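Local coordinates for uncharacterized protein (Parabacteroides merdae, PDB 4MXN), which is of unknown function but is probably a glycosyl hydrolase related to family 28, whose members typically cleave pectic polysaccharides, at residues C156-I161 with C179-V184; D195-S200 with P220-G225; G203-K208 with T226-I231; V207-C212 with T233-P238. One frame throughout, in Å; residues are numbered along the deposited sequence. Where two conformers were deposited one is given.

Contact 1: residues C156-I161 with C179-V184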
loop_
_atom_site.group_PDB
_atom_site.type_symbol
_atom_site.label_atom_id
_atom_site.label_comp_id
_atom_site.label_asym_id
_atom_site.label_seq_id
_atom_site.Cartn_x
_atom_site.Cartn_y
_atom_site.Cartn_z
ATOM N N CYS A 156 -11.262 -8.414 0.304
ATOM C CA CYS A 156 -11.947 -7.198 -0.104
ATOM C C CYS A 156 -12.686 -7.376 -1.431
ATOM O O CYS A 156 -12.333 -8.238 -2.230
ATOM C CB CYS A 156 -10.959 -6.039 -0.165
ATOM S SG CYS A 156 -10.263 -5.586 1.449
ATOM N N GLU A 157 -13.725 -6.557 -1.656
ATOM C CA GLU A 157 -14.511 -6.590 -2.892
ATOM C C GLU A 157 -14.596 -5.188 -3.488
ATOM O O GLU A 157 -14.806 -4.247 -2.731
ATOM C CB GLU A 157 -15.925 -7.136 -2.593
ATOM C CG GLU A 157 -15.963 -8.621 -2.284
ATOM C CD GLU A 157 -17.331 -9.271 -2.207
ATOM O OE1 GLU A 157 -18.348 -8.602 -2.510
ATOM O OE2 GLU A 157 -17.376 -10.471 -1.857
ATOM N N ASP A 158 -14.448 -5.039 -4.826
ATOM C CA ASP A 158 -14.528 -3.753 -5.546
ATOM C C ASP A 158 -13.412 -2.817 -5.037
ATOM O O ASP A 158 -13.645 -1.900 -4.244
ATOM C CB ASP A 158 -15.944 -3.117 -5.442
ATOM C CG ASP A 158 -17.090 -4.044 -5.842
ATOM O OD1 ASP A 158 -16.901 -4.858 -6.772
ATOM O OD2 ASP A 158 -18.173 -3.952 -5.227
ATOM N N VAL A 159 -12.178 -3.121 -5.451
ATOM C CA VAL A 159 -10.969 -2.393 -5.051
ATOM C C VAL A 159 -10.426 -1.635 -6.262
ATOM O O VAL A 159 -10.169 -2.248 -7.296
ATOM C CB VAL A 159 -9.917 -3.376 -4.475
ATOM C CG1 VAL A 159 -8.608 -2.657 -4.135
ATOM C CG2 VAL A 159 -10.466 -4.128 -3.265
ATOM N N LYS A 160 -10.213 -0.318 -6.117
ATOM C CA LYS A 160 -9.720 0.499 -7.212
ATOM C C LYS A 160 -8.400 1.171 -6.823
ATOM O O LYS A 160 -8.374 2.087 -6.011
ATOM C CB LYS A 160 -10.781 1.534 -7.621
ATOM C CG LYS A 160 -10.416 2.362 -8.856
ATOM C CD LYS A 160 -11.463 3.435 -9.106
ATOM C CE LYS A 160 -10.967 4.471 -10.076
ATOM N NZ LYS A 160 -11.990 5.522 -10.331
ATOM N N ILE A 161 -7.304 0.702 -7.419
ATOM C CA ILE A 161 -5.966 1.260 -7.189
ATOM C C ILE A 161 -5.545 1.933 -8.478
ATOM O O ILE A 161 -5.607 1.299 -9.527
ATOM C CB ILE A 161 -4.918 0.190 -6.727
ATOM C CG1 ILE A 161 -5.420 -0.715 -5.566
ATOM C CG2 ILE A 161 -3.527 0.831 -6.417
ATOM C CD1 ILE A 161 -5.723 -0.045 -4.209
ATOM N N CYS A 179 -9.345 -11.481 -2.847
ATOM C CA CYS A 179 -10.105 -10.298 -3.228
ATOM C C CYS A 179 -10.951 -10.572 -4.474
ATOM O O CYS A 179 -10.637 -11.464 -5.265
ATOM C CB CYS A 179 -9.179 -9.106 -3.455
ATOM S SG CYS A 179 -8.367 -8.488 -1.966
ATOM N N HIS A 180 -12.031 -9.790 -4.636
ATOM C CA HIS A 180 -12.941 -9.858 -5.779
ATOM C C HIS A 180 -13.004 -8.497 -6.444
ATOM O O HIS A 180 -13.169 -7.504 -5.746
ATOM C CB HIS A 180 -14.372 -10.268 -5.352
ATOM C CG HIS A 180 -14.539 -11.687 -4.909
ATOM N ND1 HIS A 180 -14.447 -12.041 -3.572
ATOM C CD2 HIS A 180 -14.902 -12.778 -5.621
ATOM C CE1 HIS A 180 -14.724 -13.333 -3.523
ATOM N NE2 HIS A 180 -14.977 -13.823 -4.734
ATOM N N ASN A 181 -12.964 -8.457 -7.777
ATOM C CA ASN A 181 -13.119 -7.242 -8.586
ATOM C C ASN A 181 -12.107 -6.165 -8.190
ATOM O O ASN A 181 -12.464 -5.128 -7.620
ATOM C CB ASN A 181 -14.573 -6.703 -8.534
ATOM C CG ASN A 181 -14.841 -5.563 -9.499
ATOM O OD1 ASN A 181 -14.130 -5.367 -10.480
ATOM N ND2 ASN A 181 -15.853 -4.760 -9.224
ATOM N N VAL A 182 -10.838 -6.449 -8.454
ATOM C CA VAL A 182 -9.732 -5.528 -8.183
ATOM C C VAL A 182 -9.278 -4.932 -9.510
ATOM O O VAL A 182 -9.170 -5.662 -10.497
ATOM C CB VAL A 182 -8.552 -6.235 -7.450
ATOM C CG1 VAL A 182 -7.356 -5.292 -7.247
ATOM C CG2 VAL A 182 -9.003 -6.831 -6.123
ATOM N N THR A 183 -9.031 -3.607 -9.537
ATOM C CA THR A 183 -8.464 -2.932 -10.711
ATOM C C THR A 183 -7.237 -2.174 -10.240
ATOM O O THR A 183 -7.275 -1.552 -9.185
ATOM C CB THR A 183 -9.473 -2.020 -11.444
ATOM O OG1 THR A 183 -9.880 -0.959 -10.590
ATOM C CG2 THR A 183 -10.690 -2.786 -12.028
ATOM N N VAL A 184 -6.130 -2.282 -10.983
ATOM C CA VAL A 184 -4.853 -1.582 -10.704
ATOM C C VAL A 184 -4.466 -0.897 -12.007
ATOM O O VAL A 184 -4.111 -1.575 -12.971
ATOM C CB VAL A 184 -3.742 -2.524 -10.156
ATOM C CG1 VAL A 184 -2.521 -1.728 -9.724
ATOM C CG2 VAL A 184 -4.252 -3.388 -8.999
HETATM O O HOH W 1 -12.381 -2.513 -9.095
HETATM O O HOH W 2 -7.928 1.036 -11.071
#

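Contact 2: residues D195-S200 with P220-G225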
loop_
_atom_site.group_PDB
_atom_site.type_symbol
_atom_site.label_atom_id
_atom_site.label_comp_id
_atom_site.label_asym_id
_atom_site.label_seq_id
_atom_site.Cartn_x
_atom_site.Cartn_y
_atom_site.Cartn_z
ATOM N N ASP A 195 14.872 -5.616 -3.283
ATOM C CA ASP A 195 15.159 -6.644 -4.294
ATOM C C ASP A 195 14.005 -7.660 -4.324
ATOM O O ASP A 195 14.112 -8.710 -4.968
ATOM C CB ASP A 195 16.519 -7.337 -4.015
ATOM C CG ASP A 195 16.638 -8.147 -2.729
ATOM O OD1 ASP A 195 15.683 -8.134 -1.915
ATOM O OD2 ASP A 195 17.664 -8.836 -2.558
ATOM N N ARG A 196 12.917 -7.348 -3.588
ATOM C CA ARG A 196 11.742 -8.197 -3.426
ATOM C C ARG A 196 10.737 -8.017 -4.567
ATOM O O ARG A 196 10.851 -7.082 -5.365
ATOM C CB ARG A 196 11.077 -7.911 -2.062
ATOM C CG ARG A 196 11.978 -8.349 -0.889
ATOM C CD ARG A 196 11.575 -7.743 0.452
ATOM N NE ARG A 196 11.711 -6.272 0.484
ATOM C CZ ARG A 196 12.830 -5.623 0.792
ATOM N NH1 ARG A 196 13.941 -6.294 1.071
ATOM N NH2 ARG A 196 12.848 -4.292 0.816
ATOM N N LYS A 197 9.731 -8.924 -4.619
ATOM C CA LYS A 197 8.645 -8.886 -5.599
ATOM C C LYS A 197 7.838 -7.614 -5.427
ATOM O O LYS A 197 7.826 -7.033 -4.339
ATOM C CB LYS A 197 7.735 -10.134 -5.482
ATOM C CG LYS A 197 8.460 -11.455 -5.789
ATOM C CD LYS A 197 8.566 -11.693 -7.291
ATOM C CE LYS A 197 9.304 -12.961 -7.663
ATOM N NZ LYS A 197 9.270 -13.167 -9.125
ATOM N N ALA A 198 7.220 -7.147 -6.513
ATOM C CA ALA A 198 6.395 -5.948 -6.498
ATOM C C ALA A 198 4.964 -6.296 -6.145
ATOM O O ALA A 198 4.284 -5.479 -5.526
ATOM C CB ALA A 198 6.432 -5.262 -7.856
ATOM N N ILE A 199 4.475 -7.477 -6.594
ATOM C CA ILE A 199 3.071 -7.875 -6.384
ATOM C C ILE A 199 2.954 -9.339 -6.031
ATOM O O ILE A 199 3.498 -10.188 -6.733
ATOM C CB ILE A 199 2.202 -7.550 -7.634
ATOM C CG1 ILE A 199 2.139 -6.033 -7.868
ATOM C CG2 ILE A 199 0.746 -8.101 -7.493
ATOM C CD1 ILE A 199 1.874 -5.726 -9.152
ATOM N N SER A 200 2.163 -9.620 -4.976
ATOM C CA SER A 200 1.807 -10.943 -4.504
ATOM C C SER A 200 0.291 -11.107 -4.678
ATOM O O SER A 200 -0.470 -10.271 -4.169
ATOM C CB SER A 200 2.245 -11.142 -3.057
ATOM O OG SER A 200 1.902 -12.443 -2.608
ATOM N N PRO A 220 8.280 -9.165 -11.587
ATOM C CA PRO A 220 7.720 -8.444 -10.427
ATOM C C PRO A 220 6.625 -9.181 -9.673
ATOM O O PRO A 220 6.303 -8.840 -8.533
ATOM C CB PRO A 220 7.108 -7.185 -11.064
ATOM C CG PRO A 220 7.564 -7.157 -12.463
ATOM C CD PRO A 220 7.838 -8.556 -12.854
ATOM N N LEU A 221 6.042 -10.172 -10.323
ATOM C CA LEU A 221 4.876 -10.880 -9.833
ATOM C C LEU A 221 5.170 -12.208 -9.153
ATOM O O LEU A 221 5.869 -13.070 -9.688
ATOM C CB LEU A 221 3.943 -11.088 -11.036
ATOM C CG LEU A 221 2.567 -11.740 -10.864
ATOM C CD1 LEU A 221 1.741 -11.008 -9.856
ATOM C CD2 LEU A 221 1.824 -11.731 -12.198
ATOM N N GLU A 222 4.571 -12.370 -7.983
ATOM C CA GLU A 222 4.564 -13.595 -7.185
ATOM C C GLU A 222 3.112 -14.049 -7.138
ATOM O O GLU A 222 2.238 -13.277 -6.718
ATOM C CB GLU A 222 5.135 -13.335 -5.782
ATOM C CG GLU A 222 5.136 -14.524 -4.845
ATOM C CD GLU A 222 5.856 -14.282 -3.530
ATOM O OE1 GLU A 222 5.478 -13.333 -2.802
ATOM O OE2 GLU A 222 6.793 -15.054 -3.220
ATOM N N SER A 223 2.837 -15.260 -7.621
ATOM C CA SER A 223 1.476 -15.784 -7.620
ATOM C C SER A 223 1.423 -17.173 -6.995
ATOM O O SER A 223 2.297 -17.993 -7.255
ATOM C CB SER A 223 0.916 -15.825 -9.039
ATOM O OG SER A 223 -0.389 -16.386 -9.051
ATOM N N ALA A 224 0.383 -17.433 -6.175
ATOM C CA ALA A 224 0.155 -18.752 -5.560
ATOM C C ALA A 224 -0.501 -19.707 -6.560
ATOM O O ALA A 224 -0.629 -20.906 -6.285
ATOM C CB ALA A 224 -0.714 -18.611 -4.326
ATOM N N GLY A 225 -0.894 -19.165 -7.712
ATOM C CA GLY A 225 -1.565 -19.875 -8.790
ATOM C C GLY A 225 -2.973 -20.315 -8.431
ATOM O O GLY A 225 -3.474 -21.290 -8.988
HETATM O O HOH W 3 1.372 -15.142 -3.951
#

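Contact 3: residues G203-K208 with T226-I231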
loop_
_atom_site.group_PDB
_atom_site.type_symbol
_atom_site.label_atom_id
_atom_site.label_comp_id
_atom_site.label_asym_id
_atom_site.label_seq_id
_atom_site.Cartn_x
_atom_site.Cartn_y
_atom_site.Cartn_z
ATOM N N GLY A 203 -5.589 -16.443 -4.442
ATOM C CA GLY A 203 -7.023 -16.672 -4.315
ATOM C C GLY A 203 -7.957 -15.556 -4.752
ATOM O O GLY A 203 -9.075 -15.471 -4.242
ATOM N N CYS A 204 -7.527 -14.702 -5.693
ATOM C CA CYS A 204 -8.363 -13.595 -6.152
ATOM C C CYS A 204 -9.306 -14.030 -7.274
ATOM O O CYS A 204 -9.066 -15.025 -7.971
ATOM C CB CYS A 204 -7.508 -12.411 -6.590
ATOM S SG CYS A 204 -6.617 -11.594 -5.248
ATOM N N ASP A 205 -10.394 -13.273 -7.448
ATOM C CA ASP A 205 -11.333 -13.518 -8.530
ATOM C C ASP A 205 -11.647 -12.177 -9.179
ATOM O O ASP A 205 -12.418 -11.384 -8.640
ATOM C CB ASP A 205 -12.609 -14.254 -8.050
ATOM C CG ASP A 205 -13.690 -14.450 -9.109
ATOM O OD1 ASP A 205 -13.396 -14.252 -10.321
ATOM O OD2 ASP A 205 -14.835 -14.747 -8.731
ATOM N N GLY A 206 -11.063 -11.957 -10.349
ATOM C CA GLY A 206 -11.268 -10.735 -11.117
ATOM C C GLY A 206 -10.253 -9.687 -10.706
ATOM O O GLY A 206 -10.457 -8.957 -9.728
ATOM N N VAL A 207 -9.102 -9.684 -11.384
ATOM C CA VAL A 207 -8.031 -8.709 -11.156
ATOM C C VAL A 207 -7.635 -8.190 -12.517
ATOM O O VAL A 207 -7.150 -8.960 -13.356
ATOM C CB VAL A 207 -6.820 -9.225 -10.326
ATOM C CG1 VAL A 207 -5.767 -8.126 -10.139
ATOM C CG2 VAL A 207 -7.269 -9.769 -8.965
ATOM N N LYS A 208 -7.884 -6.889 -12.752
ATOM C CA LYS A 208 -7.537 -6.275 -14.023
ATOM C C LYS A 208 -6.440 -5.265 -13.784
ATOM O O LYS A 208 -6.679 -4.236 -13.144
ATOM C CB LYS A 208 -8.759 -5.637 -14.718
ATOM C CG LYS A 208 -9.823 -6.617 -15.179
ATOM C CD LYS A 208 -10.757 -5.923 -16.167
ATOM C CE LYS A 208 -11.878 -6.799 -16.644
ATOM N NZ LYS A 208 -12.497 -6.257 -17.889
ATOM N N THR A 226 -3.628 -19.595 -7.507
ATOM C CA THR A 226 -4.979 -19.930 -7.036
ATOM C C THR A 226 -6.010 -18.838 -7.416
ATOM O O THR A 226 -7.135 -18.860 -6.904
ATOM C CB THR A 226 -4.968 -20.172 -5.514
ATOM O OG1 THR A 226 -4.469 -19.008 -4.848
ATOM C CG2 THR A 226 -4.149 -21.396 -5.111
ATOM N N SER A 227 -5.642 -17.921 -8.340
ATOM C CA SER A 227 -6.529 -16.839 -8.763
ATOM C C SER A 227 -7.146 -17.096 -10.142
ATOM O O SER A 227 -6.640 -17.917 -10.914
ATOM C CB SER A 227 -5.792 -15.505 -8.770
ATOM O OG SER A 227 -5.323 -15.162 -7.476
ATOM N N ARG A 228 -8.253 -16.409 -10.443
ATOM C CA ARG A 228 -8.940 -16.555 -11.730
ATOM C C ARG A 228 -9.375 -15.189 -12.243
ATOM O O ARG A 228 -9.409 -14.231 -11.464
ATOM C CB ARG A 228 -10.132 -17.525 -11.632
ATOM C CG ARG A 228 -11.266 -17.069 -10.736
ATOM C CD ARG A 228 -12.269 -18.183 -10.564
ATOM N NE ARG A 228 -13.579 -17.661 -10.183
ATOM C CZ ARG A 228 -14.439 -18.293 -9.394
ATOM N NH1 ARG A 228 -14.132 -19.475 -8.874
ATOM N NH2 ARG A 228 -15.614 -17.746 -9.112
ATOM N N ASN A 229 -9.708 -15.111 -13.550
ATOM C CA ASN A 229 -10.120 -13.874 -14.225
ATOM C C ASN A 229 -9.063 -12.756 -14.011
ATOM O O ASN A 229 -9.384 -11.640 -13.604
ATOM C CB ASN A 229 -11.533 -13.442 -13.790
ATOM C CG ASN A 229 -12.585 -14.451 -14.196
ATOM O OD1 ASN A 229 -12.751 -14.755 -15.380
ATOM N ND2 ASN A 229 -13.300 -15.018 -13.227
ATOM N N LEU A 230 -7.795 -13.089 -14.279
ATOM C CA LEU A 230 -6.670 -12.158 -14.216
ATOM C C LEU A 230 -6.407 -11.611 -15.611
ATOM O O LEU A 230 -6.261 -12.404 -16.552
ATOM C CB LEU A 230 -5.390 -12.824 -13.669
ATOM C CG LEU A 230 -5.430 -13.531 -12.320
ATOM C CD1 LEU A 230 -4.073 -14.087 -11.993
ATOM C CD2 LEU A 230 -5.840 -12.598 -11.189
ATOM N N ILE A 231 -6.406 -10.278 -15.770
ATOM C CA ILE A 231 -6.162 -9.648 -17.071
ATOM C C ILE A 231 -5.088 -8.576 -16.906
ATOM O O ILE A 231 -5.302 -7.573 -16.216
ATOM C CB ILE A 231 -7.446 -9.073 -17.752
ATOM C CG1 ILE A 231 -8.554 -10.156 -17.919
ATOM C CG2 ILE A 231 -7.096 -8.412 -19.108
ATOM C CD1 ILE A 231 -9.949 -9.647 -18.279
#

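Contact 4: residues V207-C212 with T233-P238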
loop_
_atom_site.group_PDB
_atom_site.type_symbol
_atom_site.label_atom_id
_atom_site.label_comp_id
_atom_site.label_asym_id
_atom_site.label_seq_id
_atom_site.Cartn_x
_atom_site.Cartn_y
_atom_site.Cartn_z
ATOM N N VAL A 207 -9.102 -9.684 -11.384
ATOM C CA VAL A 207 -8.031 -8.709 -11.156
ATOM C C VAL A 207 -7.635 -8.190 -12.517
ATOM O O VAL A 207 -7.150 -8.960 -13.356
ATOM C CB VAL A 207 -6.820 -9.225 -10.326
ATOM C CG1 VAL A 207 -5.767 -8.126 -10.139
ATOM C CG2 VAL A 207 -7.269 -9.769 -8.965
ATOM N N LYS A 208 -7.884 -6.889 -12.752
ATOM C CA LYS A 208 -7.537 -6.275 -14.023
ATOM C C LYS A 208 -6.440 -5.265 -13.784
ATOM O O LYS A 208 -6.679 -4.236 -13.144
ATOM C CB LYS A 208 -8.759 -5.637 -14.718
ATOM C CG LYS A 208 -9.823 -6.617 -15.179
ATOM C CD LYS A 208 -10.757 -5.923 -16.167
ATOM C CE LYS A 208 -11.878 -6.799 -16.644
ATOM N NZ LYS A 208 -12.497 -6.257 -17.889
HETATM N N MSE A 209 -5.243 -5.555 -14.307
HETATM C CA MSE A 209 -4.086 -4.673 -14.165
HETATM C C MSE A 209 -3.750 -4.082 -15.532
HETATM O O MSE A 209 -3.511 -4.840 -16.477
HETATM C CB MSE A 209 -2.892 -5.429 -13.558
HETATM C CG MSE A 209 -1.847 -4.499 -12.981
HETATM SE SE MSE A 209 -0.556 -5.333 -11.792
HETATM C CE MSE A 209 -1.714 -5.798 -10.305
ATOM N N THR A 210 -3.776 -2.729 -15.644
ATOM C CA THR A 210 -3.549 -2.024 -16.909
ATOM C C THR A 210 -2.571 -0.857 -16.763
ATOM O O THR A 210 -2.664 -0.086 -15.806
ATOM C CB THR A 210 -4.909 -1.516 -17.431
ATOM O OG1 THR A 210 -5.850 -2.582 -17.352
ATOM C CG2 THR A 210 -4.856 -0.992 -18.877
ATOM N N ASP A 211 -1.648 -0.726 -17.736
ATOM C CA ASP A 211 -0.667 0.373 -17.832
ATOM C C ASP A 211 0.180 0.506 -16.566
ATOM O O ASP A 211 0.458 1.617 -16.096
ATOM C CB ASP A 211 -1.370 1.717 -18.146
ATOM C CG ASP A 211 -2.114 1.704 -19.460
ATOM O OD1 ASP A 211 -1.583 1.145 -20.431
ATOM O OD2 ASP A 211 -3.250 2.193 -19.494
ATOM N N CYS A 212 0.602 -0.621 -16.021
ATOM C CA CYS A 212 1.442 -0.579 -14.829
ATOM C C CYS A 212 2.902 -0.713 -15.207
ATOM O O CYS A 212 3.241 -1.450 -16.137
ATOM C CB CYS A 212 0.994 -1.636 -13.828
ATOM S SG CYS A 212 -0.645 -1.296 -13.146
ATOM N N THR A 233 -2.860 -5.894 -19.020
ATOM C CA THR A 233 -2.779 -5.157 -20.290
ATOM C C THR A 233 -1.691 -4.117 -20.168
ATOM O O THR A 233 -1.780 -3.258 -19.293
ATOM C CB THR A 233 -4.130 -4.504 -20.638
ATOM O OG1 THR A 233 -5.155 -5.489 -20.627
ATOM C CG2 THR A 233 -4.108 -3.747 -21.971
ATOM N N ASN A 234 -0.687 -4.174 -21.059
ATOM C CA ASN A 234 0.429 -3.224 -21.099
ATOM C C ASN A 234 1.074 -3.019 -19.684
ATOM O O ASN A 234 1.248 -1.884 -19.219
ATOM C CB ASN A 234 -0.035 -1.875 -21.733
ATOM C CG ASN A 234 1.083 -0.889 -21.971
ATOM O OD1 ASN A 234 2.209 -1.257 -22.344
ATOM N ND2 ASN A 234 0.828 0.375 -21.657
ATOM N N CYS A 235 1.395 -4.130 -19.000
ATOM C CA CYS A 235 2.107 -4.105 -17.716
ATOM C C CYS A 235 3.512 -4.558 -18.024
ATOM O O CYS A 235 3.688 -5.672 -18.521
ATOM C CB CYS A 235 1.416 -4.980 -16.678
ATOM S SG CYS A 235 -0.230 -4.402 -16.214
ATOM N N ILE A 236 4.498 -3.651 -17.898
ATOM C CA ILE A 236 5.859 -3.929 -18.363
ATOM C C ILE A 236 6.979 -3.609 -17.355
ATOM O O ILE A 236 6.796 -2.813 -16.441
ATOM C CB ILE A 236 6.127 -3.133 -19.689
ATOM C CG1 ILE A 236 5.984 -1.589 -19.480
ATOM C CG2 ILE A 236 5.237 -3.628 -20.853
ATOM C CD1 ILE A 236 6.882 -0.700 -20.374
ATOM N N THR A 237 8.168 -4.207 -17.601
ATOM C CA THR A 237 9.426 -3.954 -16.893
ATOM C C THR A 237 10.250 -2.959 -17.782
ATOM O O THR A 237 9.824 -2.727 -18.921
ATOM C CB THR A 237 10.153 -5.276 -16.552
ATOM O OG1 THR A 237 10.123 -6.158 -17.670
ATOM C CG2 THR A 237 9.573 -5.960 -15.320
ATOM N N PRO A 238 11.391 -2.349 -17.319
ATOM C CA PRO A 238 12.110 -1.351 -18.142
ATOM C C PRO A 238 12.482 -1.767 -19.577
ATOM O O PRO A 238 12.580 -0.892 -20.440
ATOM C CB PRO A 238 13.384 -1.100 -17.328
ATOM C CG PRO A 238 12.975 -1.281 -15.963
ATOM C CD PRO A 238 12.034 -2.459 -15.995
HETATM O O HOH W 4 -6.190 -5.057 -18.213
#

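Contact 1: residues C156-I161 with C179-V184
Val159 and Val182 run alongside each other from neighbouring strands, with Val159 CB 3.9 Å from Val182 CG2. In Val182, CG1 is anti to the backbone N (chi1 176°). This leaves CG2 beside that N, where it meets Val159. The backbone of Val159 is held at both polar atoms: its N donates to Asn181 O at 3.0 Å, and its O accepts from Thr183 N at 2.9 Å. Ile161 continues the pattern. Its N donates to Thr183 O at 2.9 Å, in a nearly straight bond. Ile161 CB lies 4.3 Å from Val184 CG1, but the rest of the side chain leads off to Ile151 and Met153 of strand 151-154. Aligned parallel strands with corners between them are consistent with the parallel beta-helix of family 28 glycosyl hydrolases, and the aliphatic pairs stack in register. The chain turns a corner at Asp158 and again at Asn181, both with positive phi. There Asn181 ND2 donates to Asp158 OD1 at 2.7 Å, with the amide and carboxylate planes 81° apart. On the exposed side His180 runs next to Glu157, its CB 3.8 Å from Glu157 CG, and its ring is turned 74° from the carboxylate. One water bridges Val159 O and Asn181 O. A second links Ile161 O to Thr183 OG1.

Contact 2: residues D195-S200 with P220-G225
Pro220 O takes two backbone N-H groups from consecutive residues. Ala198 N reaches it at 2.8 Å, in the carbonyl plane on a lone pair. Ile199 N comes at 3.0 Å, tilted 27° from that plane. Ile199 O in turn accepts from Glu222 N at 2.7 Å. Lys197 bends at chi2 (-81°), and its chain crosses Glu222 at about a right angle, with Lys197 CG 3.8 Å from Glu222 CB. The ammonium is held mainly by Asn219 O. It adds only a weak bond to Leu221 O, with Lys197 NZ at 3.4 Å. With an alanine here, Asn219 O is likely to lose this donor and Glu222 CB its contact with CG. Ser200 OG bonds to a water at 3.1 Å, which also donates weakly to Glu222 O. Ala198 CB packs on Pro220 CB, and Leu221 CD1 meets Ile199 CG2 at 3.9 Å. Phe214 of strand 213-214 packs against Ala198, Ile199 and Pro220. Strands 221-223 and 199-202 are neighbours in a parallel sheet, consistent with a face of the parallel beta-helix; 221-223 is outermost within the chain. Beyond 199-202 lies strand 174-177, whose Glu174 and Tyr176 bond to the backbone of Ser200.

Contact 3: residues G203-K208 with T226-I231
Segments 203-208 and 226-231 run parallel, their end-to-end directions 3° apart, with bridges from Asp205-Arg228 to Lys208-Ile231 and bonds such as Gly206 N to Arg228 O at 3.0 Å. Asp205 is the polar centre. With chi1 at 175°, its CG points away from its own backbone N and carries the carboxylate to Arg228 and Asn229. Asp205 OD1 accepts from Asn229 ND2 at 3.0 Å, the donor nearly on the C-O axis. Asp205 OD2 forms a salt bridge with Arg228 NH2 at 3.1 Å. The bond is bent and weak, the flat groups are 66° apart, and Arg228 is poorly ordered. Were a leucine to replace Asp205, the amide of Asn229 would probably lack its acceptor and the guanidinium its partner charge. Two hydroxyls meet backbone N-H groups in the loops that lead into the strands: Thr226 OG1 accepts from Gly203 N at 2.8 Å, and Ser227 OG from Cys204 N at 2.9 Å. On the face away from Asp205 and Arg228, Leu230 CD2 packs on Val207 CB at 3.6 Å. Gly206 has a positive phi, and any CB there would press on the carbonyl O of Asp205. The chain of the beta-helix turns a corner at Asn229. Backbone bonds and short polar side chains thus probably hold these segments together at the protein surface, while the Arg228 charge pair may be a mobile addition.

Contact 4: residues V207-C212 with T233-P238
Asp211 OD1 accepts from Asn234 ND2 at 2.8 Å through its anti lone pair, with the oxygen close to the amide plane. The carboxylate and amide planes stand 76° apart. A chi1 of -173° swings the amide of Asn234 across to the carboxylate. Backbone bonds flank the pair: Asp211 N donates to Thr233 O at 3.0 Å, and Thr233 N donates to Met209 O at 2.8 Å. Beyond it, Ile236 N bonds to Cys212 O at 3.1 Å. Thr210 stands next to Thr233, with Thr210 CG2 4.0 Å from Thr233 CB. A water donates to Thr210 OG1 at 2.6 Å and also bonds Thr233 OG1. Turned inward, Cys235 SG lies 3.9 Å from Cys212 CB and 3.3 Å from Met209 O. Asp211 and Asn234 both have positive phi, consistent with each segment turning as it leaves its strand of the beta-helix. Further out, Val184 of strand 182-190 packs on selenomethionine Met209 and on Cys212, and Val243 packs on Cys235. The contact is therefore divided: buried sulfur and carbon lie toward the interior, while a carboxylate-amide bond and a hydroxyl-bound water tie the outer side, where solvent may compete.

Contacts 1 and 3 lie across neighbouring parallel strands 159-162, 182-190, 205-210 and 230-233; contact 4 continues the last pair further along. Contacts 1 and 3 have centres about 10 Å apart, and Gly206 O lies 2.8 Å from Val182 N, a probable hydrogen bond. Contacts 3 and 4 share Val207 and Lys208 and have centres about 14 Å apart. Contact 2 belongs to another parallel sheet of the beta-helix. Its segments alternate along the chain with those of contacts 3 and 4, and 220-225 runs straight into 226-231 of contact 3. It meets contact 4 where Pro220 CG is 3.7 Å from Thr237 CG2. Contacts 1 and 2 do not touch, their nearest atoms being about 6 Å apart.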